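Side-chain contacts in inositol monophosphatase family protein (Staphylococcus aureus subsp. aureus MSSA476, PDB 4I3Y), which probably hydrolyses inositol monophosphates to inositol and inorganic phosphate in a magnesium-dependent reaction that lithium inhibits: residues V126-Y129 / P130-K133; W22-Q25 / I26-V29. All coordinates share one frame; numbering follows the deposited sequence.

In the fold
From the N terminus, the chain first forms interaction 2, where W22-Q25 meets I26-V29 within about two turns of helix 12-35. It closes no long loop. Some hundred residues later interaction 1 follows, the tight turn by which strand 120-128 of the seven-stranded mixed sheet reverses into strand 133-138. The two contacts lie in series, neither nesting nor crossing, yet they touch in space. The hydroxyl of Y127 meets the side chains of K24 and D27, probably by hydrogen bonds, while the Y129 ring packs against D27. Together they tie the N-terminal helix to one end of the hairpin, whose turn also reaches the second subunit through H131.

Interaction 1 (V126-Y129 / P130-K133); sequences VYDY and PHKK
K132 runs alongside Y129, its tip ending over the tyrosine ring. From CB, which leads away from 126-129, the lysine chain passes to CG, 3.8 Å from Y129 O; the bend at chi2 (-82°) then turns CD to 3.8 Å from Y127 OH, a hydroxyl whose polar partners are D27 and K24 on helix 12-35. CE then comes to 3.6 Å from Y129 CE1. A second bend, at chi4, swings NZ over one face of the Y129 ring, a cation-pi contact 4.0 Å from the centroid, while the same nitrogen donates to Y129 O at 2.9 Å. That oxygen also accepts K132 N, which arrives from the opposite face of its carbonyl plane. Residues Y129 to K132 form a type I turn completed by a G1 beta bulge, in which K132 and K133 both face D128; K132 takes the left-handed backbone conformation this hairpin needs. D128 N and O pair with K133 O and N, the K133 N to D128 O bond being nearly straight (171°). The D128 carboxylate reaches into the turn: OD1 takes a weak bond from H131 N at 3.3 Å and a water shared with H131 ND1, and OD2 takes another water that K133 NZ holds weakly. The H131 ring stacks on H131 of the second subunit.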
ATOM      1  N   VAL A 126      12.244  11.751   3.263  1.00 13.48           N
ATOM      2  CA  VAL A 126      11.224  10.749   3.583  1.00 12.76           C
ATOM      3  C   VAL A 126      11.866   9.372   3.498  1.00 12.87           C
ATOM      4  O   VAL A 126      12.178   8.866   2.401  1.00 12.07           O
ATOM      5  CB  VAL A 126       9.969  10.809   2.696  1.00 12.50           C
ATOM      6  CG1 VAL A 126       8.966   9.743   3.183  1.00 13.15           C
ATOM      7  CG2 VAL A 126       9.317  12.204   2.753  1.00 12.32           C
ATOM      8  N   TYR A 127      12.082   8.773   4.667  1.00 12.17           N
ATOM      9  CA  TYR A 127      12.775   7.481   4.683  1.00 13.36           C
ATOM     10  C   TYR A 127      11.784   6.381   4.841  1.00 13.35           C
ATOM     11  O   TYR A 127      11.306   6.134   5.987  1.00 13.38           O
ATOM     12  CB  TYR A 127      13.845   7.385   5.817  1.00 11.70           C
ATOM     13  CG  TYR A 127      14.735   6.148   5.735  1.00 13.70           C
ATOM     14  CD1 TYR A 127      14.915   5.451   4.523  1.00 12.89           C
ATOM     15  CD2 TYR A 127      15.437   5.688   6.879  1.00 12.57           C
ATOM     16  CE1 TYR A 127      15.715   4.326   4.458  1.00 12.55           C
ATOM     17  CE2 TYR A 127      16.240   4.539   6.835  1.00 12.45           C
ATOM     18  CZ  TYR A 127      16.370   3.882   5.631  1.00 12.92           C
ATOM     19  OH  TYR A 127      17.160   2.792   5.582  1.00 13.34           O
ATOM     20  N   ASP A 128      11.525   5.690   3.730  1.00 12.83           N
ATOM     21  CA  ASP A 128      10.689   4.485   3.760  1.00 14.02           C
ATOM     22  C   ASP A 128      11.555   3.352   4.279  1.00 15.54           C
ATOM     23  O   ASP A 128      12.235   2.673   3.497  1.00 15.20           O
ATOM     24  CB  ASP A 128      10.211   4.223   2.353  1.00 15.28           C
ATOM     25  CG  ASP A 128       9.347   2.974   2.224  1.00 16.31           C
ATOM     26  OD1 ASP A 128       9.271   2.158   3.110  1.00 17.12           O
ATOM     27  OD2 ASP A 128       8.769   2.815   1.164  1.00 17.44           O
ATOM     28  N   TYR A 129      11.574   3.191   5.602  1.00 14.77           N
ATOM     29  CA  TYR A 129      12.544   2.302   6.212  1.00 15.37           C
ATOM     30  C   TYR A 129      12.209   0.821   5.888  1.00 16.29           C
ATOM     31  O   TYR A 129      13.122   0.051   5.570  1.00 17.44           O
ATOM     32  CB  TYR A 129      12.700   2.538   7.715  1.00 15.26           C
ATOM     33  CG  TYR A 129      13.338   1.343   8.395  1.00 15.44           C
ATOM     34  CD1 TYR A 129      14.719   1.147   8.331  1.00 16.05           C
ATOM     35  CD2 TYR A 129      12.570   0.384   9.012  1.00 14.96           C
ATOM     36  CE1 TYR A 129      15.307   0.042   8.894  1.00 16.42           C
ATOM     37  CE2 TYR A 129      13.143  -0.725   9.582  1.00 15.43           C
ATOM     38  CZ  TYR A 129      14.525  -0.864   9.510  1.00 16.42           C
ATOM     39  OH  TYR A 129      15.126  -1.954  10.005  1.00 18.27           O
ATOM     40  N   PRO A 130      10.918   0.422   5.939  1.00 15.86           N
ATOM     41  CA  PRO A 130      10.636  -1.020   5.672  1.00 16.51           C
ATOM     42  C   PRO A 130      11.171  -1.460   4.301  1.00 17.69           C
ATOM     43  O   PRO A 130      11.542  -2.642   4.116  1.00 17.35           O
ATOM     44  CB  PRO A 130       9.100  -1.102   5.721  1.00 14.68           C
ATOM     45  CG  PRO A 130       8.735   0.037   6.663  1.00 14.89           C
ATOM     46  CD  PRO A 130       9.676   1.157   6.275  1.00 15.23           C
ATOM     47  N   HIS A 131      11.255  -0.529   3.350  1.00 18.16           N
ATOM     48  CA  HIS A 131      11.707  -0.920   2.029  1.00 18.99           C
ATOM     49  C   HIS A 131      13.075  -0.345   1.713  1.00 19.05           C
ATOM     50  O   HIS A 131      13.507  -0.456   0.589  1.00 18.29           O
ATOM     51  CB  HIS A 131      10.647  -0.667   0.938  1.00 23.22           C
ATOM     52  CG  HIS A 131       9.509  -1.634   1.027  1.00 28.77           C
ATOM     53  ND1 HIS A 131       8.252  -1.269   1.463  1.00 35.42           N
ATOM     54  CD2 HIS A 131       9.478  -2.979   0.889  1.00 31.46           C
ATOM     55  CE1 HIS A 131       7.473  -2.335   1.517  1.00 36.25           C
ATOM     56  NE2 HIS A 131       8.199  -3.391   1.185  1.00 41.50           N
ATOM     57  N   LYS A 132      13.761   0.191   2.729  1.00 18.78           N
ATOM     58  CA  LYS A 132      15.094   0.853   2.588  1.00 19.94           C
ATOM     59  C   LYS A 132      15.156   1.791   1.359  1.00 18.93           C
ATOM     60  O   LYS A 132      16.033   1.692   0.541  1.00 17.64           O
ATOM     61  CB  LYS A 132      16.244  -0.210   2.595  1.00 20.66           C
ATOM     62  CG  LYS A 132      16.053  -1.307   3.650  1.00 20.99           C
ATOM     63  CD  LYS A 132      16.510  -0.875   5.032  1.00 21.71           C
ATOM     64  CE  LYS A 132      16.156  -1.944   6.072  1.00 26.55           C
ATOM     65  NZ  LYS A 132      14.714  -2.390   5.983  1.00 24.83           N
ATOM     66  N   LYS A 133      14.196   2.705   1.251  1.00 18.04           N
ATOM     67  CA  LYS A 133      14.157   3.693   0.179  1.00 18.13           C
ATOM     68  C   LYS A 133      14.186   5.071   0.816  1.00 16.57           C
ATOM     69  O   LYS A 133      13.201   5.481   1.443  1.00 16.35           O
ATOM     70  CB  LYS A 133      12.893   3.502  -0.729  1.00 18.60           C
ATOM     71  CG  LYS A 133      12.977   2.269  -1.670  1.00 20.76           C
ATOM     72  CD  LYS A 133      11.820   2.101  -2.686  1.00 23.13           C
ATOM     73  CE  LYS A 133      10.604   1.412  -2.071  1.00 28.25           C
ATOM     74  NZ  LYS A 133       9.319   1.230  -2.867  1.00 30.58           N
TER
HETATM   75  O   HOH W   1       6.935   0.601   3.620  1.00 18.69           O
HETATM   76  O   HOH W   2       8.454   3.922  -1.353  1.00 25.32           O

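Interaction 2 (W22-Q25 / I26-V29)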
ATOM      1  N   TRP A  22      23.163   9.743   9.160  1.00 19.23           N
ATOM      2  CA  TRP A  22      22.435   9.475  10.406  1.00 20.55           C
ATOM      3  C   TRP A  22      21.192   8.599  10.105  1.00 20.13           C
ATOM      4  O   TRP A  22      20.927   7.687  10.828  1.00 19.75           O
ATOM      5  CB  TRP A  22      22.028  10.770  11.128  1.00 20.39           C
ATOM      6  CG  TRP A  22      21.233  10.520  12.387  1.00 22.00           C
ATOM      7  CD1 TRP A  22      21.734  10.303  13.636  1.00 20.60           C
ATOM      8  CD2 TRP A  22      19.789  10.483  12.524  1.00 20.99           C
ATOM      9  NE1 TRP A  22      20.720  10.160  14.542  1.00 20.91           N
ATOM     10  CE2 TRP A  22      19.514  10.242  13.901  1.00 20.95           C
ATOM     11  CE3 TRP A  22      18.714  10.607  11.623  1.00 21.49           C
ATOM     12  CZ2 TRP A  22      18.225  10.109  14.402  1.00 19.63           C
ATOM     13  CZ3 TRP A  22      17.414  10.469  12.125  1.00 21.81           C
ATOM     14  CH2 TRP A  22      17.185  10.232  13.523  1.00 19.22           C
ATOM     15  N   LEU A  23      20.486   8.894   9.013  1.00 21.00           N
ATOM     16  CA  LEU A  23      19.308   8.124   8.593  1.00 22.53           C
ATOM     17  C   LEU A  23      19.648   6.694   8.270  1.00 23.80           C
ATOM     18  O   LEU A  23      19.056   5.765   8.832  1.00 25.13           O
ATOM     19  CB  LEU A  23      18.673   8.777   7.390  1.00 20.87           C
ATOM     20  CG  LEU A  23      17.324   9.479   7.366  1.00 23.34           C
ATOM     21  CD1 LEU A  23      16.672   9.824   8.715  1.00 23.12           C
ATOM     22  CD2 LEU A  23      17.319  10.639   6.397  1.00 20.07           C
ATOM     23  N   LYS A  24      20.639   6.500   7.393  1.00 25.04           N
ATOM     24  CA  LYS A  24      21.070   5.155   7.066  1.00 26.75           C
ATOM     25  C   LYS A  24      21.603   4.375   8.265  1.00 25.62           C
ATOM     26  O   LYS A  24      21.432   3.158   8.341  1.00 26.62           O
ATOM     27  CB  LYS A  24      22.054   5.132   5.872  1.00 29.05           C
ATOM     28  CG  LYS A  24      21.434   5.576   4.541  1.00 27.85           C
ATOM     29  CD  LYS A  24      20.253   4.712   4.046  1.00 29.07           C
ATOM     30  CE  LYS A  24      20.472   3.182   3.943  1.00 24.98           C
ATOM     31  NZ  LYS A  24      19.131   2.497   3.668  1.00 23.53           N
ATOM     32  N   GLN A  25      22.191   5.034   9.245  1.00 26.88           N
ATOM     33  CA  GLN A  25      22.630   4.260  10.433  1.00 26.39           C
ATOM     34  C   GLN A  25      21.518   4.009  11.495  1.00 25.78           C
ATOM     35  O   GLN A  25      21.710   3.299  12.487  1.00 23.90           O
ATOM     36  CB  GLN A  25      23.828   4.939  11.050  1.00 32.10           C
ATOM     37  CG  GLN A  25      23.515   6.270  11.685  1.00 35.81           C
ATOM     38  CD  GLN A  25      23.025   6.091  13.114  1.00 42.71           C
ATOM     39  OE1 GLN A  25      23.523   5.199  13.832  1.00 38.36           O
ATOM     40  NE2 GLN A  25      22.010   6.917  13.536  1.00 40.61           N
ATOM     41  N   ILE A  26      20.338   4.581  11.280  1.00 24.60           N
ATOM     42  CA  ILE A  26      19.169   4.196  12.054  1.00 23.03           C
ATOM     43  C   ILE A  26      18.669   2.738  11.637  1.00 19.24           C
ATOM     44  O   ILE A  26      17.999   2.104  12.402  1.00 18.34           O
ATOM     45  CB  ILE A  26      18.069   5.308  11.953  1.00 26.15           C
ATOM     46  CG1 ILE A  26      17.413   5.594  13.306  1.00 27.01           C
ATOM     47  CG2 ILE A  26      17.039   4.958  10.896  1.00 26.99           C
ATOM     48  CD1 ILE A  26      18.227   6.491  14.205  1.00 25.09           C
ATOM     49  N   ASP A  27      19.034   2.220  10.461  1.00 18.52           N
ATOM     50  CA  ASP A  27      18.865   0.796  10.126  1.00 18.00           C
ATOM     51  C   ASP A  27      19.413  -0.173  11.196  1.00 19.32           C
ATOM     52  O   ASP A  27      18.893  -1.256  11.373  1.00 21.84           O
ATOM     53  CB  ASP A  27      19.653   0.509   8.861  1.00 19.24           C
ATOM     54  CG  ASP A  27      19.030   1.151   7.628  1.00 22.87           C
ATOM     55  OD1 ASP A  27      18.042   1.904   7.754  1.00 23.05           O
ATOM     56  OD2 ASP A  27      19.529   0.893   6.528  1.00 25.50           O
ATOM     57  N   ASN A  28      20.493   0.224  11.871  1.00 20.30           N
ATOM     58  CA  ASN A  28      21.142  -0.580  12.894  1.00 23.89           C
ATOM     59  C   ASN A  28      20.338  -0.548  14.194  1.00 26.70           C
ATOM     60  O   ASN A  28      20.333  -1.513  14.952  1.00 31.71           O
ATOM     61  CB  ASN A  28      22.564  -0.077  13.122  1.00 22.33           C
ATOM     62  CG  ASN A  28      23.421  -0.211  11.879  1.00 23.63           C
ATOM     63  OD1 ASN A  28      23.271  -1.131  11.117  1.00 25.31           O
ATOM     64  ND2 ASN A  28      24.277   0.722  11.666  1.00 24.64           N
ATOM     65  N   VAL A  29      19.613   0.538  14.420  1.00 27.38           N
ATOM     66  CA  VAL A  29      18.905   0.775  15.688  1.00 25.54           C
ATOM     67  C   VAL A  29      17.466   0.222  15.680  1.00 25.05           C
ATOM     68  O   VAL A  29      16.983  -0.313  16.671  1.00 20.32           O
ATOM     69  CB  VAL A  29      18.830   2.308  15.962  1.00 31.39           C
ATOM     70  CG1 VAL A  29      18.224   2.620  17.332  1.00 32.44           C
ATOM     71  CG2 VAL A  29      20.200   2.984  15.796  1.00 33.06           C
TER
HETATM   72  O   HOH W   3      24.755   2.789  14.073  1.00 26.70           O
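W22 O takes two donors from the next turn of the helix: the side-chain amide of Q25, whose NE2 lies 3.0 Å away in the carbonyl plane and on a lone pair, and I26 N, which makes a weak bond to it. The Q25 chain can fold back this way because CG stands between its own backbone N and carbonyl carbon (chi1 68°) and the chain bends again at chi2, bringing the amide close to I26 N. The other end of that amide, OE1, accepts a water at 2.7 Å, and the water in turn accepts from N28 ND2, bridging the two side chains. I26 N gives its stronger bond to L23 O, at 3.0 Å, approaching from above the carbonyl plane. Weak bonds from D27 N to K24 O and from N28 N to Q25 O repeat this three-residue spacing, as in a 3-10 turn, and mark a kink in helix 12-35, where D27 and N28 lack the usual bonds to the preceding turn. Toward helix 51-67, the indole of W22 receives I26 CD1 over one face, a CH-pi contact 4.0 Å from the centroid of the six-membered ring, with CZ2 nearest at 3.6 Å. F60 meets this indole edge-to-face, and helix 51-67 thereby packs against the kinked region. K24 is bent at chi2 and chi3, which curls its NZ toward D27 OD2 in a salt bridge of 3.3 Å whose hydrogen bond is weak. Both charged groups also have Y127 OH as a probable hydrogen-bond partner, K24 through NZ and D27 through OD1.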